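Local coordinates for metallo-beta-lactamase domain-containing protein (Enterococcus faecalis, PDB 2AZ4) that is of unknown function but carries a two-zinc metallo-beta-lactamase fold and may act as an RNA-binding exonuclease, at residues Arg361-Leu364 / Asp365-Lys369; Pro61-Lys64 / Asp65-Pro69. One frame throughout, in Å; residues are numbered along the deposited sequence.

Contact 1: residues Arg361-Leu364 / Asp365-Lys369; sequences RVFL and DLLAK
F363 and L367, one helical turn apart, meet methyl to ring. CD1 of L367 stands over one face of the F363 ring, 4.0 Å from the centroid and 15° off the normal, a CH-pi contact. The methyl is displaced toward the CZ and CE1 rim, and F363 CZ to L367 CD1 is 3.9 Å. The phenylalanine reaches this place because its CG lies anti to the backbone N (chi1 -175°), which swings the ring along the helix toward the later turn. F336 packs against the same ring edge-to-face and P352 also touches it, while L364 and L367 both rest on F374 of strand 373-376.

On the exposed flank R361 and D365 form the other i/i+4 pair. The arginine chain, bent at chi2, carries its guanidinium so that D365 OD1 lies in its plane at the edge, with the carboxylate turned 88° from that plane. NE to OD1 is 3.8 Å, a long salt bridge, and CD of R361 is just as near the same oxygen.

Between the two pairs runs ordinary alpha-helical bonding: N of D365, L366, L367 and A368 each donates to the carbonyl four residues earlier, with L367 N to F363 O at 3.0 Å.

F363 and L367 thus face the core and R361 and D365 the solvent, in the connecting helix of a beta-alpha-beta unit between strands 344-348 and 373-376. Its buried side is held by dispersion and ring-face contact, whereas the long, edge-on ion pair at the surface is probably only a modest electrostatic addition to the backbone bonds.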
# COMPACT_ATOMS: atom_id res chain seq x y z
N ARG A 361 -4.28 -22.15 -2.10
CA ARG A 361 -4.52 -23.54 -2.50
C ARG A 361 -5.98 -23.90 -2.70
O ARG A 361 -6.32 -24.52 -3.71
CB ARG A 361 -3.90 -24.51 -1.50
CG ARG A 361 -3.71 -25.93 -2.06
CD ARG A 361 -2.93 -25.90 -3.40
NE ARG A 361 -2.39 -27.21 -3.75
CZ ARG A 361 -1.21 -27.68 -3.35
NH1 ARG A 361 -0.41 -26.94 -2.58
NH2 ARG A 361 -0.82 -28.90 -3.73
N VAL A 362 -6.85 -23.52 -1.76
CA VAL A 362 -8.27 -23.85 -1.90
C VAL A 362 -8.89 -23.15 -3.11
O VAL A 362 -9.70 -23.75 -3.84
CB VAL A 362 -9.11 -23.73 -0.54
CG1 VAL A 362 -8.30 -23.18 0.60
CG2 VAL A 362 -10.41 -22.99 -0.70
N PHE A 363 -8.47 -21.91 -3.35
CA PHE A 363 -8.92 -21.14 -4.51
C PHE A 363 -8.53 -21.87 -5.80
O PHE A 363 -9.39 -22.15 -6.65
CB PHE A 363 -8.35 -19.72 -4.46
CG PHE A 363 -8.85 -18.79 -5.55
CD1 PHE A 363 -10.17 -18.85 -6.01
CD2 PHE A 363 -8.01 -17.82 -6.09
CE1 PHE A 363 -10.63 -17.98 -7.00
CE2 PHE A 363 -8.46 -16.93 -7.08
CZ PHE A 363 -9.76 -17.01 -7.54
N LEU A 364 -7.25 -22.20 -5.94
CA LEU A 364 -6.76 -22.90 -7.14
C LEU A 364 -7.42 -24.27 -7.29
O LEU A 364 -7.73 -24.68 -8.40
CB LEU A 364 -5.24 -23.05 -7.13
CG LEU A 364 -4.21 -21.91 -6.97
CD1 LEU A 364 -3.04 -22.25 -7.85
CD2 LEU A 364 -4.72 -20.53 -7.32
N ASP A 365 -7.64 -24.97 -6.18
CA ASP A 365 -8.37 -26.23 -6.19
C ASP A 365 -9.81 -26.05 -6.70
O ASP A 365 -10.28 -26.82 -7.55
CB ASP A 365 -8.32 -26.92 -4.81
CG ASP A 365 -6.91 -27.41 -4.43
OD1 ASP A 365 -5.93 -27.21 -5.20
OD2 ASP A 365 -6.77 -28.02 -3.33
N LEU A 366 -10.52 -25.03 -6.21
CA LEU A 366 -11.87 -24.72 -6.71
C LEU A 366 -11.90 -24.48 -8.22
O LEU A 366 -12.75 -25.03 -8.93
CB LEU A 366 -12.49 -23.54 -5.93
CG LEU A 366 -13.36 -22.41 -6.50
CD1 LEU A 366 -14.38 -22.81 -7.56
CD2 LEU A 366 -14.05 -21.65 -5.35
N LEU A 367 -10.96 -23.68 -8.72
CA LEU A 367 -10.90 -23.37 -10.13
C LEU A 367 -10.60 -24.60 -10.95
O LEU A 367 -11.19 -24.80 -12.01
CB LEU A 367 -9.85 -22.28 -10.41
CG LEU A 367 -10.14 -20.91 -9.81
CD1 LEU A 367 -8.92 -19.99 -9.94
CD2 LEU A 367 -11.39 -20.30 -10.46
N ALA A 368 -9.65 -25.41 -10.48
CA ALA A 368 -9.27 -26.64 -11.15
C ALA A 368 -10.46 -27.56 -11.40
O ALA A 368 -10.66 -28.01 -12.53
CB ALA A 368 -8.19 -27.36 -10.38
N LYS A 369 -11.25 -27.82 -10.36
CA LYS A 369 -12.46 -28.67 -10.45
C LYS A 369 -13.43 -28.21 -11.53
O LYS A 369 -14.19 -29.02 -12.09
CB LYS A 369 -13.21 -28.69 -9.12
CG LYS A 369 -12.53 -29.48 -8.01
CD LYS A 369 -12.90 -30.97 -7.99
CE LYS A 369 -14.39 -31.22 -7.73
NZ LYS A 369 -14.77 -32.65 -8.00

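Contact 2: residues Pro61-Lys64 / Asp65-Pro69; sequences PELK and DLYDP
Y67 and P61 are brought together by the first torsion of the tyrosine: chi1 of -64° sets CG anti to its own carbonyl carbon and lays the ring back across the turn, until the hydroxyl arrives at the P61 carbonyl. In K64 the CG is instead opposite the backbone N (chi1 178°), and an extended chain bends only at chi4 (-64°), curling NZ onto the carboxylate of D65.

The tyrosine hydroxyl donates to P61 O at 2.6 Å, a short bond lying in the carbonyl plane, and the acceptor sits at the ring edge. The proline ring crosses the tyrosine at about a right angle, its CD 3.4 Å from Y67 OH. The L63 side chain runs at about a right angle to that of Y67, with CD1 3.8 Å from Y67 CZ. Alongside L66, which points the same way, this methyl is tightly packed: L63 CD1 to L66 CD2 is 3.5 Å. Both leucines rest on F33 of strand 30-34, and the Y67 ring meets Y73 edge-to-face.

Inside the turn one water bridges the backbone, donating to L63 O at 2.9 Å and accepting from Y67 N at 2.8 Å. At the bend, K64 and D65 run side by side; NZ reaches D65 OD2 at 2.8 Å, using the anti lone pair of that oxygen. The same ammonium also pairs with D82 and bonds to the carbonyl of K81.

This loop between helix 51-56 and strand 85-89 therefore closes through side chains and water. Buried polar groups are matched by the phenol and the water, while two carboxylates share the lysine charge and would be expected to keep it protonated.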
# COMPACT_ATOMS: atom_id res chain seq x y z
N PRO A 61 3.74 0.14 18.87
CA PRO A 61 4.66 0.59 19.91
C PRO A 61 3.96 1.34 21.04
O PRO A 61 2.86 1.87 20.85
CB PRO A 61 5.59 1.54 19.15
CG PRO A 61 4.70 2.17 18.11
CD PRO A 61 3.69 1.08 17.72
N GLU A 62 4.61 1.39 22.21
CA GLU A 62 4.24 2.28 23.30
C GLU A 62 4.57 3.69 22.89
O GLU A 62 5.72 3.97 22.53
CB GLU A 62 5.06 1.94 24.55
CG GLU A 62 4.75 0.58 25.14
CD GLU A 62 3.80 0.64 26.36
OE1 GLU A 62 3.70 -0.39 27.06
OE2 GLU A 62 3.17 1.69 26.63
N LEU A 63 3.59 4.59 22.91
CA LEU A 63 3.81 5.95 22.44
C LEU A 63 3.16 6.93 23.40
O LEU A 63 2.06 6.69 23.87
CB LEU A 63 3.28 6.15 21.02
CG LEU A 63 3.92 5.41 19.83
CD1 LEU A 63 3.09 5.60 18.54
CD2 LEU A 63 5.35 5.85 19.58
N LYS A 64 3.84 8.04 23.66
CA LYS A 64 3.32 8.99 24.63
C LYS A 64 2.52 10.04 23.91
O LYS A 64 3.01 10.62 22.94
CB LYS A 64 4.47 9.63 25.42
CG LYS A 64 4.02 10.68 26.43
CD LYS A 64 5.23 11.40 27.03
CE LYS A 64 4.83 12.74 27.65
NZ LYS A 64 4.29 13.71 26.65
N ASP A 65 1.30 10.29 24.39
CA ASP A 65 0.44 11.38 23.92
C ASP A 65 0.28 11.41 22.40
O ASP A 65 0.46 12.45 21.76
CB ASP A 65 0.93 12.73 24.45
CG ASP A 65 0.63 12.92 25.94
OD1 ASP A 65 -0.52 12.64 26.39
OD2 ASP A 65 1.54 13.38 26.67
N LEU A 66 -0.03 10.26 21.83
CA LEU A 66 -0.29 10.11 20.41
C LEU A 66 -1.58 9.31 20.17
O LEU A 66 -2.36 9.64 19.27
CB LEU A 66 0.92 9.48 19.69
CG LEU A 66 0.98 9.65 18.16
CD1 LEU A 66 1.24 11.07 17.71
CD2 LEU A 66 1.98 8.70 17.50
N TYR A 67 -1.83 8.28 20.97
CA TYR A 67 -3.04 7.49 20.75
C TYR A 67 -4.25 8.25 21.30
O TYR A 67 -4.10 9.07 22.20
CB TYR A 67 -2.95 6.09 21.37
CG TYR A 67 -1.88 5.20 20.76
CD1 TYR A 67 -1.90 4.87 19.40
CD2 TYR A 67 -0.86 4.68 21.55
CE1 TYR A 67 -0.92 4.06 18.85
CE2 TYR A 67 0.13 3.86 21.00
CZ TYR A 67 0.09 3.56 19.67
OH TYR A 67 1.05 2.73 19.13
N ASP A 68 -5.42 8.01 20.71
CA ASP A 68 -6.67 8.66 21.11
C ASP A 68 -6.83 8.43 22.62
O ASP A 68 -6.92 7.30 23.04
CB ASP A 68 -7.82 8.01 20.32
CG ASP A 68 -9.21 8.63 20.59
OD1 ASP A 68 -9.37 9.47 21.51
OD2 ASP A 68 -10.16 8.26 19.85
N PRO A 69 -6.84 9.51 23.43
CA PRO A 69 -6.96 9.33 24.88
C PRO A 69 -8.18 8.53 25.33
O PRO A 69 -8.12 7.85 26.37
CB PRO A 69 -7.12 10.77 25.40
CG PRO A 69 -7.39 11.60 24.23
CD PRO A 69 -6.77 10.93 23.06
O HOH W 1 -0.52 7.94 23.47

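Contacts 1 and 2 do not touch: their centres are 44 Å apart and their nearest atoms about 32 Å. Contact 2 comes first in the chain and packs against strands 7-13 and 30-34 of a mixed sheet in the metallo-beta-lactamase fold; contact 1 follows much later, on the helix covering the six-stranded parallel sheet. Both lie away from the two-zinc site, where H92, H94, H167 and D189 hold one zinc, and D96, H97, D189 and H404 the other. Each combines a buried aromatic-leucine contact with a charged pair, but contact 1 does so within a regular helix and contact 2 in a loop without regular secondary structure.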